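Local coordinates for protein Cdhr2 (Mus musculus, PDB 5CYX), which probably joins adjacent microvilli of the epithelial brush border by forming calcium-dependent heterophilic complexes with CDHR5, this chain being its first three extracellular cadherin repeats, at residues A[155-160]-A[166-171]; A[246-251]-A[302-307]. All coordinates share one frame; numbering follows the deposited sequence.

In the fold
Contact 1 lies in the second cadherin repeat and contact 2 in the third; their centres are about 29 Å apart, their nearest atoms about 13 Å, and they share no strand. Contact 1 is a beta hairpin within one sheet: Phe158, Ile160, Ile166 and Leu168 share the face that packs on strand 180-189 or 123-126, while Val167 lies with Arg159 on the other; Arg159 and Asn169 meet a second subunit and Asn156 lies at the exposed end. Contact 2 is buried and joins strands of two different sheets, with no hydrogen bond between its segments. Backbone and amide bonds therefore hold 155-160 to 166-171, whereas 246-251 and 302-307 are joined chiefly through a shared calcium ion.

Contact 1 (A[155-160]-A[166-171]); sequences NNLFRI and IVLNDT
Ile166 opens the hairpin pairing opposite Ile160, its CG1 lying 3.6 Å from Ile160 CD1, while its CG2 turns to Phe158 CB. Val167 and Arg159 form an antiparallel hydrogen-bonded pair: Val167 N reaches Arg159 O at 2.7 Å, and Arg159 N bonds Val167 O. On that face Val167 CG1 sits 3.8 Å above the centre of the Arg159 guanidinium plane. Leu168 crosses Phe158 obliquely, CD1 lying 3.9 Å from Phe158 CE1. Asn169 continues the pairing past the strand, its N donating to Leu157 O at 2.9 Å, and uses both ends of its amide. ND2 donates to Asn156 O at 2.7 Å, nearly straight (170°) and in the carbonyl plane, and also to a water that binds Asn156 OD1; OD1 accepts Arg159 NE at 3.1 Å from above its carbonyl plane, and also Val123 N of a second subunit, another copy of the protein. With CG between the backbone N and carbonyl carbon (chi1 58°) and its chain extended, Arg159 reaches this amide, and its NH2 bonds Gly121 O of that subunit. A leucine at Arg159 would probably cost Asn169 OD1 one of its two donors and leave that Gly121 O without its mate. Asp170 OD2 takes Asn156 ND2 at 3.1 Å, from above the carboxylate plane. Strands 158-160 and 166-168, at 146°, form a beta hairpin of the cadherin fold, 158-160 outermost in a three-stranded sheet within this chain.

Contact 2 (A[246-251]-A[302-307]); sequences AVDSDK and ATEKNL. With CA (calcium ion), chain F; CA (calcium ion), chain E.
Asp248 swings CG anti to its own nitrogen (chi1 -179°), and Glu304 sets CG anti to the carbonyl carbon (chi1 -68°) with its chain extended beyond, bringing both carboxylates to one calcium ion. Glu304 grips the metal with both oxygens, OE1 at 2.4 Å and OE2 at 2.5 Å, whereas Asp248 gives it OD1 alone, at 2.4 Å. Their planes are 51° apart, and Asp248 OD1 comes within 2.9 Å of Glu304 OE2; the shared cation probably offsets the repulsion expected of two such oxygens. Asp250 bridges two ions: its OD2 binds this calcium at 2.2 Å, while OD1 binds the second at 2.3 Å. Asp248 OD1 also accepts the backbone N of Asp250 in a fairly straight bond, closing an Asx turn that probably helps position the bridging carboxylate. Two waters and Leu218 O fill out the first site; one of those waters also donates to Asp248 OD2. The second site draws on Glu116, Asp214, Glu215 and Asp217, consistent with the calcium-bound linker between successive cadherin repeats. Away from the metals, Ala246 CB meets Ala302 CB at 3.6 Å, a small apolar contact between the strands. Strand 240-248 belongs to the sheet that also holds 220-222, and strand 295-304 to the one with 257-264 and 315-324; Phe222 touches both alanines, and Ala302 also packs on Val257 and Tyr259 of strand 257-264.

Contact 1 (A[155-160]-A[166-171])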
loop_
_atom_site.group_PDB
_atom_site.type_symbol
_atom_site.label_atom_id
_atom_site.label_comp_id
_atom_site.label_asym_id
_atom_site.label_seq_id
_atom_site.Cartn_x
_atom_site.Cartn_y
_atom_site.Cartn_z
ATOM N N ASN A 155 11.079 -12.643 -5.410
ATOM C CA ASN A 155 10.171 -12.732 -4.254
ATOM C C ASN A 155 10.004 -11.443 -3.415
ATOM O O ASN A 155 9.149 -11.382 -2.549
ATOM C CB ASN A 155 10.609 -13.902 -3.363
ATOM C CG ASN A 155 10.404 -15.248 -4.065
ATOM O OD1 ASN A 155 9.299 -15.796 -4.061
ATOM N ND2 ASN A 155 11.445 -15.742 -4.734
ATOM N N ASN A 156 10.869 -10.456 -3.624
ATOM C CA ASN A 156 10.758 -9.135 -3.000
ATOM C C ASN A 156 10.011 -8.113 -3.908
ATOM O O ASN A 156 9.728 -7.003 -3.481
ATOM C CB ASN A 156 12.160 -8.573 -2.819
ATOM C CG ASN A 156 12.169 -7.304 -1.957
ATOM O OD1 ASN A 156 11.569 -7.292 -0.912
ATOM N ND2 ASN A 156 12.833 -6.245 -2.412
ATOM N N LEU A 157 9.811 -8.485 -5.156
ATOM C CA LEU A 157 9.433 -7.577 -6.233
ATOM C C LEU A 157 7.968 -7.145 -6.204
ATOM O O LEU A 157 7.643 -6.050 -6.659
ATOM C CB LEU A 157 9.707 -8.279 -7.600
ATOM C CG LEU A 157 9.903 -7.454 -8.851
ATOM C CD1 LEU A 157 10.742 -6.203 -8.696
ATOM C CD2 LEU A 157 10.549 -8.324 -9.922
ATOM N N PHE A 158 7.091 -8.000 -5.691
ATOM C CA PHE A 158 5.670 -7.789 -5.812
ATOM C C PHE A 158 5.026 -8.114 -4.514
ATOM O O PHE A 158 5.474 -8.973 -3.831
ATOM C CB PHE A 158 5.034 -8.687 -6.864
ATOM C CG PHE A 158 5.591 -8.512 -8.219
ATOM C CD1 PHE A 158 5.272 -7.375 -8.980
ATOM C CD2 PHE A 158 6.342 -9.538 -8.827
ATOM C CE1 PHE A 158 5.733 -7.241 -10.276
ATOM C CE2 PHE A 158 6.840 -9.371 -10.099
ATOM C CZ PHE A 158 6.517 -8.230 -10.829
ATOM N N ARG A 159 3.930 -7.425 -4.219
ATOM C CA ARG A 159 3.194 -7.680 -3.006
ATOM C C ARG A 159 1.717 -7.428 -3.244
ATOM O O ARG A 159 1.373 -6.630 -4.083
ATOM C CB ARG A 159 3.715 -6.790 -1.902
ATOM C CG ARG A 159 3.655 -5.266 -2.173
ATOM C CD ARG A 159 4.400 -4.545 -1.013
ATOM N NE ARG A 159 4.473 -3.084 -1.149
ATOM C CZ ARG A 159 3.451 -2.225 -0.966
ATOM N NH1 ARG A 159 2.230 -2.663 -0.682
ATOM N NH2 ARG A 159 3.646 -0.909 -1.080
ATOM N N ILE A 160 0.860 -8.035 -2.451
ATOM C CA ILE A 160 -0.542 -7.976 -2.720
ATOM C C ILE A 160 -1.301 -7.405 -1.547
ATOM O O ILE A 160 -0.960 -7.635 -0.388
ATOM C CB ILE A 160 -1.095 -9.359 -3.168
ATOM C CG1 ILE A 160 -2.417 -9.151 -3.873
ATOM C CG2 ILE A 160 -1.211 -10.305 -1.969
ATOM C CD1 ILE A 160 -2.726 -10.229 -4.912
ATOM N N ILE A 166 -2.017 -5.998 -6.829
ATOM C CA ILE A 166 -0.622 -6.385 -6.787
ATOM C C ILE A 166 0.150 -5.081 -6.993
ATOM O O ILE A 166 -0.086 -4.348 -7.983
ATOM C CB ILE A 166 -0.305 -7.393 -7.939
ATOM C CG1 ILE A 166 -1.159 -8.638 -7.754
ATOM C CG2 ILE A 166 1.181 -7.763 -8.019
ATOM C CD1 ILE A 166 -1.023 -9.623 -8.918
ATOM N N VAL A 167 1.000 -4.769 -6.022
ATOM C CA VAL A 167 1.796 -3.551 -6.019
ATOM C C VAL A 167 3.250 -3.878 -6.249
ATOM O O VAL A 167 3.785 -4.789 -5.588
ATOM C CB VAL A 167 1.667 -2.797 -4.680
ATOM C CG1 VAL A 167 2.626 -1.642 -4.665
ATOM C CG2 VAL A 167 0.231 -2.290 -4.538
ATOM N N LEU A 168 3.903 -3.071 -7.068
ATOM C CA LEU A 168 5.319 -3.147 -7.251
ATOM C C LEU A 168 6.077 -2.643 -6.031
ATOM O O LEU A 168 5.831 -1.485 -5.600
ATOM C CB LEU A 168 5.709 -2.314 -8.415
ATOM C CG LEU A 168 7.156 -2.459 -8.825
ATOM C CD1 LEU A 168 7.443 -3.814 -9.499
ATOM C CD2 LEU A 168 7.534 -1.288 -9.700
ATOM N N ASN A 169 6.970 -3.499 -5.517
ATOM C CA ASN A 169 7.744 -3.262 -4.303
ATOM C C ASN A 169 9.238 -3.032 -4.474
ATOM O O ASN A 169 9.888 -2.673 -3.537
ATOM C CB ASN A 169 7.495 -4.439 -3.344
ATOM C CG ASN A 169 8.069 -4.219 -2.004
ATOM O OD1 ASN A 169 7.611 -3.323 -1.212
ATOM N ND2 ASN A 169 9.115 -5.017 -1.686
ATOM N N ASP A 170 9.790 -3.280 -5.654
ATOM C CA ASP A 170 11.183 -3.020 -5.968
ATOM C C ASP A 170 11.231 -2.720 -7.470
ATOM O O ASP A 170 10.209 -2.822 -8.122
ATOM C CB ASP A 170 11.962 -4.311 -5.653
ATOM C CG ASP A 170 13.458 -4.107 -5.442
ATOM O OD1 ASP A 170 14.031 -3.055 -5.750
ATOM O OD2 ASP A 170 14.100 -5.071 -4.988
ATOM N N THR A 171 12.396 -2.333 -7.988
ATOM C CA THR A 171 12.517 -1.744 -9.314
ATOM C C THR A 171 12.702 -2.873 -10.307
ATOM O O THR A 171 13.304 -3.921 -9.991
ATOM C CB THR A 171 13.788 -0.895 -9.440
ATOM O OG1 THR A 171 14.865 -1.705 -8.958
ATOM C CG2 THR A 171 13.745 0.378 -8.584
HETATM O O HOH W 1 10.947 -4.559 0.255
#

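Contact 2 (A[246-251]-A[302-307])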
loop_
_atom_site.group_PDB
_atom_site.type_symbol
_atom_site.label_atom_id
_atom_site.label_comp_id
_atom_site.label_asym_id
_atom_site.label_seq_id
_atom_site.Cartn_x
_atom_site.Cartn_y
_atom_site.Cartn_z
ATOM N N ALA A 246 29.574 -0.516 -31.728
ATOM C CA ALA A 246 28.946 -0.404 -30.432
ATOM C C ALA A 246 27.508 -0.759 -30.592
ATOM O O ALA A 246 26.921 -0.485 -31.633
ATOM C CB ALA A 246 29.078 0.999 -29.914
ATOM N N VAL A 247 26.923 -1.386 -29.584
ATOM C CA VAL A 247 25.520 -1.803 -29.668
ATOM C C VAL A 247 24.756 -1.357 -28.439
ATOM O O VAL A 247 25.317 -1.217 -27.344
ATOM C CB VAL A 247 25.364 -3.334 -29.854
ATOM C CG1 VAL A 247 26.089 -3.797 -31.122
ATOM C CG2 VAL A 247 25.898 -4.097 -28.662
ATOM N N ASP A 248 23.460 -1.179 -28.634
ATOM C CA ASP A 248 22.547 -0.733 -27.597
ATOM C C ASP A 248 22.437 -1.815 -26.521
ATOM O O ASP A 248 22.148 -2.971 -26.829
ATOM C CB ASP A 248 21.200 -0.448 -28.244
ATOM C CG ASP A 248 20.169 0.039 -27.287
ATOM O OD1 ASP A 248 20.517 0.329 -26.127
ATOM O OD2 ASP A 248 18.999 0.158 -27.714
ATOM N N SER A 249 22.679 -1.436 -25.255
ATOM C CA SER A 249 22.563 -2.375 -24.143
ATOM C C SER A 249 21.128 -2.711 -23.818
ATOM O O SER A 249 20.862 -3.705 -23.156
ATOM C CB SER A 249 23.293 -1.833 -22.894
ATOM O OG SER A 249 24.625 -1.603 -23.219
ATOM N N ASP A 250 20.171 -1.896 -24.303
ATOM C CA ASP A 250 18.768 -2.227 -24.147
ATOM C C ASP A 250 18.411 -3.252 -25.243
ATOM O O ASP A 250 18.051 -2.893 -26.396
ATOM C CB ASP A 250 17.865 -0.976 -24.206
ATOM C CG ASP A 250 18.264 0.104 -23.194
ATOM O OD1 ASP A 250 17.970 -0.053 -22.034
ATOM O OD2 ASP A 250 18.893 1.122 -23.572
ATOM N N LYS A 251 18.449 -4.522 -24.865
ATOM C CA LYS A 251 18.321 -5.646 -25.807
ATOM C C LYS A 251 16.880 -5.861 -26.277
ATOM O O LYS A 251 16.672 -6.550 -27.227
ATOM C CB LYS A 251 18.883 -6.964 -25.249
ATOM C CG LYS A 251 20.315 -6.890 -24.740
ATOM C CD LYS A 251 21.319 -6.593 -25.838
ATOM C CE LYS A 251 22.721 -6.521 -25.259
ATOM N NZ LYS A 251 23.667 -5.860 -26.193
ATOM N N ALA A 302 30.042 6.798 -29.915
ATOM C CA ALA A 302 28.876 6.125 -30.449
ATOM C C ALA A 302 27.673 6.713 -29.749
ATOM O O ALA A 302 27.671 6.843 -28.547
ATOM C CB ALA A 302 28.961 4.629 -30.178
ATOM N N THR A 303 26.641 7.037 -30.512
ATOM C CA THR A 303 25.437 7.686 -30.006
ATOM C C THR A 303 24.228 6.953 -30.596
ATOM O O THR A 303 24.151 6.742 -31.814
ATOM C CB THR A 303 25.388 9.166 -30.447
ATOM O OG1 THR A 303 26.622 9.816 -30.124
ATOM C CG2 THR A 303 24.267 9.899 -29.786
ATOM N N GLU A 304 23.293 6.567 -29.734
ATOM C CA GLU A 304 22.045 5.973 -30.164
ATOM C C GLU A 304 21.258 7.009 -30.937
ATOM O O GLU A 304 21.425 8.203 -30.740
ATOM C CB GLU A 304 21.254 5.422 -28.984
ATOM C CG GLU A 304 21.954 4.222 -28.358
ATOM C CD GLU A 304 21.283 3.654 -27.122
ATOM O OE1 GLU A 304 20.102 3.907 -26.871
ATOM O OE2 GLU A 304 21.914 2.863 -26.415
ATOM N N LYS A 305 20.407 6.556 -31.833
ATOM C CA LYS A 305 19.690 7.486 -32.690
ATOM C C LYS A 305 18.568 8.178 -31.956
ATOM O O LYS A 305 18.297 9.330 -32.216
ATOM C CB LYS A 305 19.189 6.789 -33.947
ATOM C CG LYS A 305 20.319 6.543 -34.946
ATOM C CD LYS A 305 19.832 6.245 -36.367
ATOM C CE LYS A 305 19.364 7.484 -37.102
ATOM N NZ LYS A 305 18.807 7.109 -38.436
ATOM N N ASN A 306 17.928 7.481 -31.032
ATOM C CA ASN A 306 16.868 8.053 -30.227
ATOM C C ASN A 306 17.375 8.446 -28.847
ATOM O O ASN A 306 18.335 7.860 -28.327
ATOM C CB ASN A 306 15.713 7.063 -30.106
ATOM C CG ASN A 306 15.122 6.727 -31.466
ATOM O OD1 ASN A 306 15.489 5.738 -32.102
ATOM N ND2 ASN A 306 14.279 7.605 -31.956
ATOM N N LEU A 307 16.705 9.445 -28.270
ATOM C CA LEU A 307 17.052 9.950 -26.950
ATOM C C LEU A 307 16.584 8.948 -25.931
ATOM O O LEU A 307 15.632 8.223 -26.160
ATOM C CB LEU A 307 16.402 11.325 -26.687
ATOM C CG LEU A 307 16.777 12.461 -27.662
ATOM C CD1 LEU A 307 16.016 13.728 -27.299
ATOM C CD2 LEU A 307 18.272 12.731 -27.710
HETATM CA CA CA F . 19.941 2.396 -25.016
HETATM CA CA CA E . 16.207 -0.500 -20.566
HETATM O O HOH W 2 17.827 2.112 -26.315
HETATM O O HOH W 3 16.880 -2.197 -19.047
HETATM O O HOH W 4 19.169 4.585 -23.972
#